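Side-chain contacts in acyl-CoA thioesterase (Alicyclobacillus acidocaldarius subsp. acidocaldarius, PDB 3RQB), which is of unknown function but is probably an acyl-CoA thioesterase, built from two hot dog domains in one chain: residues G42-T47 and L96-D101; Q170-D175 and G248-Q253. One frame throughout, in Å; residues are numbered along the deposited sequence.

Contact 1 (G42-T47 and L96-D101); sequences GITAAT and LTMMQD
Met98, on strand 91-100, presents its terminal methyl to two threonines of helix 41-53, and this apolar touch is the whole of the direct contact. CE lies 4.0 Å from CG2 of Thr44 and, likewise, 4.0 Å from CG2 of Thr47, so one methyl meets the methyl branches of two residues three positions apart in the helix. The Met98 side chain crosses that of Thr47 at about a right angle and that of Thr44 more slantwise. Its CG is anti to the backbone N (chi1 173°), and a bend about the CG-SE bond (chi3 -57°) sets CE against the methyls of both threonines. A long, flexible, unbranched side chain suits the distance: even the nearest pair of CA atoms, those of Thr44 and Met98, are 9.6 Å apart. Met98 is present as selenomethionine. Met48, also on the helix, and Val105 of strand 103-113 touch it too.

No hydrogen bond crosses between the segments; the threonine hydroxyls are bonded on their own side. Thr47 OG1 donates to Ile43 O at 2.9 Å, while Thr47 N bonds the same oxygen at 2.8 Å, the two arriving from opposite faces of the carbonyl plane. Thr44 OG1 is likewise hydrogen-bonded to the carbonyl four residues back, Phe40 O.

Threonine suits both places because its two branches divide the work: the hydroxyl bonds to a backbone carbonyl four residues earlier, leaving the methyl to meet Met98. The helix can therefore lie on the sheet through an apolar surface with its buried hydroxyls bonded, as befits the core of a hot dog domain.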
ATOM      1  N   GLY B  42      -0.203  14.726  -1.763  1.00 43.74           N
ATOM      2  CA  GLY B  42       0.770  14.562  -0.702  1.00 42.91           C
ATOM      3  C   GLY B  42       0.440  15.445   0.479  1.00 47.52           C
ATOM      4  O   GLY B  42       0.742  15.113   1.630  1.00 48.94           O
ATOM      5  N   ILE B  43      -0.183  16.583   0.200  1.00 45.92           N
ATOM      6  CA  ILE B  43      -0.535  17.489   1.275  1.00 44.58           C
ATOM      7  C   ILE B  43      -1.757  16.979   2.007  1.00 43.13           C
ATOM      8  O   ILE B  43      -1.863  17.099   3.231  1.00 46.61           O
ATOM      9  CB  ILE B  43      -0.809  18.897   0.777  1.00 49.23           C
ATOM     10  CG1 ILE B  43      -0.367  19.882   1.849  1.00 50.86           C
ATOM     11  CG2 ILE B  43      -2.288  19.067   0.436  1.00 52.51           C
ATOM     12  CD1 ILE B  43       0.913  19.447   2.538  1.00 51.40           C
ATOM     13  N   THR B  44      -2.682  16.408   1.245  1.00 39.30           N
ATOM     14  CA  THR B  44      -3.895  15.855   1.811  1.00 41.69           C
ATOM     15  C   THR B  44      -3.543  14.687   2.714  1.00 46.23           C
ATOM     16  O   THR B  44      -4.165  14.476   3.750  1.00 54.40           O
ATOM     17  CB  THR B  44      -4.827  15.346   0.717  1.00 46.46           C
ATOM     18  OG1 THR B  44      -5.114  16.406  -0.202  1.00 54.01           O
ATOM     19  CG2 THR B  44      -6.118  14.824   1.332  1.00 45.66           C
ATOM     20  N   ALA B  45      -2.539  13.924   2.307  1.00 46.87           N
ATOM     21  CA  ALA B  45      -2.120  12.746   3.055  1.00 47.34           C
ATOM     22  C   ALA B  45      -1.342  13.140   4.305  1.00 41.08           C
ATOM     23  O   ALA B  45      -1.542  12.550   5.366  1.00 35.37           O
ATOM     24  CB  ALA B  45      -1.295  11.803   2.167  1.00 45.78           C
ATOM     25  N   ALA B  46      -0.453  14.127   4.169  1.00 43.47           N
ATOM     26  CA  ALA B  46       0.271  14.688   5.308  1.00 41.14           C
ATOM     27  C   ALA B  46      -0.751  15.180   6.324  1.00 43.40           C
ATOM     28  O   ALA B  46      -0.714  14.819   7.499  1.00 39.44           O
ATOM     29  CB  ALA B  46       1.165  15.824   4.860  1.00 36.23           C
ATOM     30  N   THR B  47      -1.692  15.984   5.848  1.00 47.98           N
ATOM     31  CA  THR B  47      -2.832  16.376   6.667  1.00 51.49           C
ATOM     32  C   THR B  47      -3.541  15.197   7.360  1.00 45.54           C
ATOM     33  O   THR B  47      -3.801  15.258   8.550  1.00 48.77           O
ATOM     34  CB  THR B  47      -3.847  17.162   5.840  1.00 55.76           C
ATOM     35  OG1 THR B  47      -3.268  18.416   5.465  1.00 56.73           O
ATOM     36  CG2 THR B  47      -5.095  17.408   6.654  1.00 57.19           C
ATOM     37  N   LEU B  96      -9.294   7.124   9.858  1.00 47.41           N
ATOM     38  CA  LEU B  96      -9.598   8.537   9.670  1.00 50.79           C
ATOM     39  C   LEU B  96     -10.487   8.832   8.481  1.00 53.12           C
ATOM     40  O   LEU B  96     -10.501   8.112   7.472  1.00 45.97           O
ATOM     41  CB  LEU B  96      -8.324   9.368   9.566  1.00 60.22           C
ATOM     42  CG  LEU B  96      -7.218   9.027  10.556  1.00 64.83           C
ATOM     43  CD1 LEU B  96      -6.323   7.946   9.972  1.00 66.47           C
ATOM     44  CD2 LEU B  96      -6.415  10.261  10.878  1.00 65.55           C
ATOM     45  N   THR B  97     -11.236   9.917   8.632  1.00 59.92           N
ATOM     46  CA  THR B  97     -12.222  10.337   7.660  1.00 53.94           C
ATOM     47  C   THR B  97     -12.246  11.856   7.562  1.00 48.79           C
ATOM     48  O   THR B  97     -12.312  12.548   8.581  1.00 49.29           O
ATOM     49  CB  THR B  97     -13.606   9.831   8.083  1.00 57.54           C
ATOM     50  OG1 THR B  97     -13.522   8.432   8.403  1.00 61.86           O
ATOM     51  CG2 THR B  97     -14.618  10.050   6.973  1.00 61.11           C
HETATM   52  N   MSE B  98     -12.208  12.371   6.337  1.00 50.18           N
HETATM   53  CA  MSE B  98     -12.268  13.811   6.103  1.00 46.11           C
HETATM   54  C   MSE B  98     -13.555  14.187   5.378  1.00 48.28           C
HETATM   55  O   MSE B  98     -13.832  13.676   4.296  1.00 53.31           O
HETATM   56  CB  MSE B  98     -11.057  14.287   5.295  1.00 42.30           C
HETATM   57  CG  MSE B  98     -11.145  15.755   4.879  1.00 49.26           C
HETATM   58 SE   MSE B  98      -9.777  16.282   3.593  0.56 50.94          SE
HETATM   59  CE  MSE B  98      -8.159  15.804   4.630  1.00 33.66           C
HETATM   60  N   MSE B  99     -14.332  15.086   5.975  1.00 51.50           N
HETATM   61  CA  MSE B  99     -15.598  15.521   5.392  1.00 50.22           C
HETATM   62  C   MSE B  99     -15.642  17.011   5.102  1.00 53.24           C
HETATM   63  O   MSE B  99     -15.116  17.812   5.864  1.00 54.96           O
HETATM   64  CB  MSE B  99     -16.757  15.157   6.319  1.00 47.22           C
HETATM   65  CG  MSE B  99     -17.099  13.683   6.301  1.00 46.90           C
HETATM   66 SE   MSE B  99     -17.866  13.069   7.977  0.44 60.58          SE
HETATM   67  CE  MSE B  99     -16.337  13.412   9.168  1.00 41.33           C
ATOM     68  N   GLN B 100     -16.272  17.362   3.986  1.00 60.09           N
ATOM     69  CA  GLN B 100     -16.634  18.744   3.671  1.00 61.01           C
ATOM     70  C   GLN B 100     -18.099  18.771   3.283  1.00 71.66           C
ATOM     71  O   GLN B 100     -18.538  17.957   2.466  1.00 73.20           O
ATOM     72  CB  GLN B 100     -15.831  19.254   2.487  1.00 47.53           C
ATOM     73  CG  GLN B 100     -14.524  19.866   2.846  1.00 48.72           C
ATOM     74  CD  GLN B 100     -13.684  20.103   1.623  1.00 54.27           C
ATOM     75  OE1 GLN B 100     -13.811  19.386   0.627  1.00 48.98           O
ATOM     76  NE2 GLN B 100     -12.825  21.120   1.678  1.00 57.21           N
ATOM     77  N   ASP B 101     -18.859  19.705   3.848  1.00 77.58           N
ATOM     78  CA  ASP B 101     -20.275  19.812   3.511  1.00 82.34           C
ATOM     79  C   ASP B 101     -20.998  18.482   3.746  1.00 79.58           C
ATOM     80  O   ASP B 101     -21.825  18.068   2.932  1.00 79.62           O
ATOM     81  CB  ASP B 101     -20.458  20.224   2.044  1.00 87.07           C
ATOM     82  CG  ASP B 101     -19.641  21.447   1.669  1.00 93.35           C
ATOM     83  OD1 ASP B 101     -20.036  22.565   2.069  1.00 95.91           O
ATOM     84  OD2 ASP B 101     -18.616  21.290   0.959  1.00 92.43           O
TER

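Contact 2 (Q170-D175 and G248-Q253)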
ATOM      1  N   GLN B 170      15.038  11.655  -8.742  1.00 37.77           N
ATOM      2  CA  GLN B 170      15.116  13.083  -8.474  1.00 42.85           C
ATOM      3  C   GLN B 170      15.648  13.432  -7.089  1.00 46.70           C
ATOM      4  O   GLN B 170      15.422  12.717  -6.108  1.00 43.76           O
ATOM      5  CB  GLN B 170      13.752  13.738  -8.681  1.00 48.06           C
ATOM      6  CG  GLN B 170      12.713  13.364  -7.638  1.00 50.74           C
ATOM      7  CD  GLN B 170      11.291  13.621  -8.126  1.00 52.10           C
ATOM      8  OE1 GLN B 170      11.017  13.565  -9.331  1.00 47.16           O
ATOM      9  NE2 GLN B 170      10.378  13.902  -7.189  1.00 52.51           N
ATOM     10  N   TRP B 171      16.362  14.546  -7.023  1.00 47.98           N
ATOM     11  CA  TRP B 171      16.668  15.155  -5.749  1.00 51.95           C
ATOM     12  C   TRP B 171      15.496  16.052  -5.433  1.00 57.96           C
ATOM     13  O   TRP B 171      14.994  16.769  -6.303  1.00 63.01           O
ATOM     14  CB  TRP B 171      17.945  15.985  -5.828  1.00 56.12           C
ATOM     15  CG  TRP B 171      19.179  15.165  -6.018  1.00 57.73           C
ATOM     16  CD1 TRP B 171      19.971  15.113  -7.132  1.00 55.62           C
ATOM     17  CD2 TRP B 171      19.766  14.272  -5.064  1.00 59.44           C
ATOM     18  NE1 TRP B 171      21.014  14.244  -6.930  1.00 57.03           N
ATOM     19  CE2 TRP B 171      20.915  13.715  -5.669  1.00 58.54           C
ATOM     20  CE3 TRP B 171      19.432  13.887  -3.756  1.00 56.49           C
ATOM     21  CZ2 TRP B 171      21.735  12.790  -5.010  1.00 50.42           C
ATOM     22  CZ3 TRP B 171      20.247  12.970  -3.101  1.00 50.11           C
ATOM     23  CH2 TRP B 171      21.384  12.432  -3.732  1.00 46.97           C
HETATM   24  N   MSE B 172      15.049  15.999  -4.188  1.00 57.45           N
HETATM   25  CA  MSE B 172      13.909  16.793  -3.773  1.00 53.21           C
HETATM   26  C   MSE B 172      13.997  17.146  -2.294  1.00 52.12           C
HETATM   27  O   MSE B 172      14.507  16.370  -1.473  1.00 48.39           O
HETATM   28  CB  MSE B 172      12.620  16.017  -4.034  1.00 54.30           C
HETATM   29  CG  MSE B 172      12.510  14.788  -3.156  1.00 58.32           C
HETATM   30 SE   MSE B 172      11.420  13.369  -3.889  0.59 74.13          SE
HETATM   31  CE  MSE B 172      11.843  11.991  -2.582  1.00 86.46           C
ATOM     32  N   ARG B 173      13.481  18.324  -1.970  1.00 50.97           N
ATOM     33  CA  ARG B 173      13.338  18.772  -0.599  1.00 41.87           C
ATOM     34  C   ARG B 173      12.184  19.752  -0.561  1.00 42.36           C
ATOM     35  O   ARG B 173      11.708  20.202  -1.602  1.00 41.46           O
ATOM     36  CB  ARG B 173      14.617  19.433  -0.093  1.00 44.27           C
ATOM     37  CG  ARG B 173      14.952  20.744  -0.774  1.00 55.96           C
ATOM     38  CD  ARG B 173      16.013  21.497   0.016  1.00 62.14           C
ATOM     39  NE  ARG B 173      16.599  22.608  -0.734  1.00 67.43           N
ATOM     40  CZ  ARG B 173      15.965  23.749  -0.998  1.00 67.13           C
ATOM     41  NH1 ARG B 173      14.715  23.919  -0.588  1.00 66.82           N
ATOM     42  NH2 ARG B 173      16.575  24.719  -1.676  1.00 62.63           N
ATOM     43  N   ASP B 174      11.695  20.042   0.636  1.00 54.57           N
ATOM     44  CA  ASP B 174      10.769  21.148   0.809  1.00 60.37           C
ATOM     45  C   ASP B 174      11.454  22.407   0.328  1.00 64.49           C
ATOM     46  O   ASP B 174      12.654  22.583   0.526  1.00 66.95           O
ATOM     47  CB  ASP B 174      10.409  21.337   2.281  1.00 66.29           C
ATOM     48  CG  ASP B 174       9.795  20.093   2.900  1.00 74.55           C
ATOM     49  OD1 ASP B 174      10.446  19.468   3.776  1.00 77.46           O
ATOM     50  OD2 ASP B 174       8.657  19.747   2.507  1.00 71.43           O
ATOM     51  N   ASP B 175      10.694  23.276  -0.319  1.00 67.15           N
ATOM     52  CA  ASP B 175      11.149  24.636  -0.523  1.00 70.94           C
ATOM     53  C   ASP B 175      10.042  25.546  -0.004  1.00 70.99           C
ATOM     54  O   ASP B 175       8.860  25.240  -0.166  1.00 75.13           O
ATOM     55  CB  ASP B 175      11.420  24.905  -2.011  1.00 71.99           C
ATOM     56  CG  ASP B 175      12.213  26.198  -2.247  1.00 70.27           C
ATOM     57  OD1 ASP B 175      13.256  26.400  -1.575  1.00 64.59           O
ATOM     58  OD2 ASP B 175      11.789  27.012  -3.104  1.00 68.65           O
ATOM     59  N   GLY B 248       7.639   3.487  -5.370  1.00 38.41           N
ATOM     60  CA  GLY B 248       8.741   4.397  -5.155  1.00 44.62           C
ATOM     61  C   GLY B 248       9.442   4.277  -3.823  1.00 46.36           C
ATOM     62  O   GLY B 248       8.865   3.802  -2.846  1.00 43.40           O
ATOM     63  N   GLU B 249      10.696   4.727  -3.802  1.00 47.74           N
ATOM     64  CA  GLU B 249      11.533   4.711  -2.606  1.00 48.52           C
ATOM     65  C   GLU B 249      12.162   6.072  -2.373  1.00 49.10           C
ATOM     66  O   GLU B 249      12.389   6.826  -3.315  1.00 43.07           O
ATOM     67  CB  GLU B 249      12.651   3.703  -2.774  1.00 50.64           C
ATOM     68  CG  GLU B 249      12.176   2.403  -3.347  1.00 59.73           C
ATOM     69  CD  GLU B 249      13.223   1.741  -4.209  1.00 64.20           C
ATOM     70  OE1 GLU B 249      14.373   2.246  -4.254  1.00 55.88           O
ATOM     71  OE2 GLU B 249      12.885   0.720  -4.848  1.00 72.28           O
ATOM     72  N   VAL B 250      12.453   6.381  -1.112  1.00 51.77           N
ATOM     73  CA  VAL B 250      13.115   7.636  -0.778  1.00 48.13           C
ATOM     74  C   VAL B 250      14.345   7.394   0.064  1.00 45.58           C
ATOM     75  O   VAL B 250      14.266   6.792   1.133  1.00 44.74           O
ATOM     76  CB  VAL B 250      12.194   8.592  -0.015  1.00 47.36           C
ATOM     77  CG1 VAL B 250      12.883   9.946   0.146  1.00 49.26           C
ATOM     78  CG2 VAL B 250      10.884   8.761  -0.759  1.00 46.04           C
ATOM     79  N   TRP B 251      15.482   7.882  -0.415  1.00 47.52           N
ATOM     80  CA  TRP B 251      16.745   7.616   0.255  1.00 55.52           C
ATOM     81  C   TRP B 251      17.371   8.878   0.820  1.00 55.03           C
ATOM     82  O   TRP B 251      17.155   9.991   0.313  1.00 53.54           O
ATOM     83  CB  TRP B 251      17.748   7.001  -0.718  1.00 60.05           C
ATOM     84  CG  TRP B 251      17.275   5.800  -1.478  1.00 66.61           C
ATOM     85  CD1 TRP B 251      16.459   5.787  -2.571  1.00 67.42           C
ATOM     86  CD2 TRP B 251      17.640   4.432  -1.234  1.00 72.79           C
ATOM     87  NE1 TRP B 251      16.278   4.498  -3.011  1.00 71.08           N
ATOM     88  CE2 TRP B 251      16.992   3.649  -2.207  1.00 74.26           C
ATOM     89  CE3 TRP B 251      18.441   3.798  -0.277  1.00 73.25           C
ATOM     90  CZ2 TRP B 251      17.121   2.260  -2.248  1.00 76.98           C
ATOM     91  CZ3 TRP B 251      18.563   2.424  -0.318  1.00 71.30           C
ATOM     92  CH2 TRP B 251      17.908   1.669  -1.297  1.00 74.71           C
ATOM     93  N   SER B 252      18.155   8.687   1.879  1.00 53.46           N
ATOM     94  CA  SER B 252      19.011   9.738   2.418  1.00 51.62           C
ATOM     95  C   SER B 252      20.252   9.837   1.561  1.00 52.23           C
ATOM     96  O   SER B 252      20.620   8.875   0.894  1.00 52.06           O
ATOM     97  CB  SER B 252      19.434   9.427   3.846  1.00 49.16           C
ATOM     98  OG  SER B 252      20.487   8.481   3.845  1.00 50.25           O
ATOM     99  N   GLN B 253      20.898  10.997   1.580  1.00 56.51           N
ATOM    100  CA  GLN B 253      22.140  11.182   0.840  1.00 59.32           C
ATOM    101  C   GLN B 253      23.228  10.185   1.284  1.00 60.49           C
ATOM    102  O   GLN B 253      24.181   9.922   0.544  1.00 58.14           O
ATOM    103  CB  GLN B 253      22.621  12.639   0.939  1.00 60.03           C
ATOM    104  CG  GLN B 253      21.637  13.658   0.355  1.00 60.71           C
ATOM    105  CD  GLN B 253      22.281  14.995   0.031  1.00 58.80           C
ATOM    106  OE1 GLN B 253      23.391  15.041  -0.500  1.00 59.34           O
ATOM    107  NE2 GLN B 253      21.582  16.091   0.343  1.00 56.31           N
TER
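The indole of Trp171 meets Gln253 through the six-membered ring: CZ3 is 3.8 Å from CG of Gln253, which approaches obliquely. The side chains cross at about a right angle, with ring and amide planes 55° apart, so aliphatic carbon rather than a stacked amide does the touching. Glutamine suits this exposed edge: its CG lies against the indole while NE2 makes a weak bond with Glu229 O. Trp171 NE1 donates to Pro130 O, and Ile155 and Leu231 also pack against this side chain. The other flat group, the guanidinium of Arg173, holds two acceptors near its own plane: NH1 bonds Asp175 OD1 at 3.0 Å, in a salt bridge, and Asp174 O at 2.7 Å.

Met172, a selenomethionine, leaves its strand on the face opposite to Trp171. Its CE lies 3.6 Å from CG1 and 3.8 Å from CG2 of Val250; beta-branched valine suits a strand and offers both methyls. Extended beyond CG (chi3 171°), the long unbranched chain lets Met172 reach past the neighbouring strand.

That touch passes over strand 230-240, which lies between the two strands; Trp171 meets Gln253 just beyond the end of strand 243-251. The strand order 168-174, 230-240, 243-251 is part of the antiparallel sheet of the C-terminal hot dog domain, a fold whose sheet characteristically wraps round a helix.

How the contacts relate
Contact 1 closes before contact 2 opens along the chain, and the two fall in different domains, the N-terminal and C-terminal acyl-CoA thioesterase domains. Their centres are 23 Å apart, on opposite sides of the chain's centre, and their nearest atoms about 8 Å apart, so they do not touch. Contact 1 joins helix 41-53 to strand 91-100, whereas contact 2 joins strand 168-174 to strand 243-251 and the residues just after it. The strands of the two domains connect through 61-69 and 206-215, which run antiparallel to each other. The contacts thus belong to separate halves of a tandem, double hot dog chain: helix on sheet in one, between strands in the other.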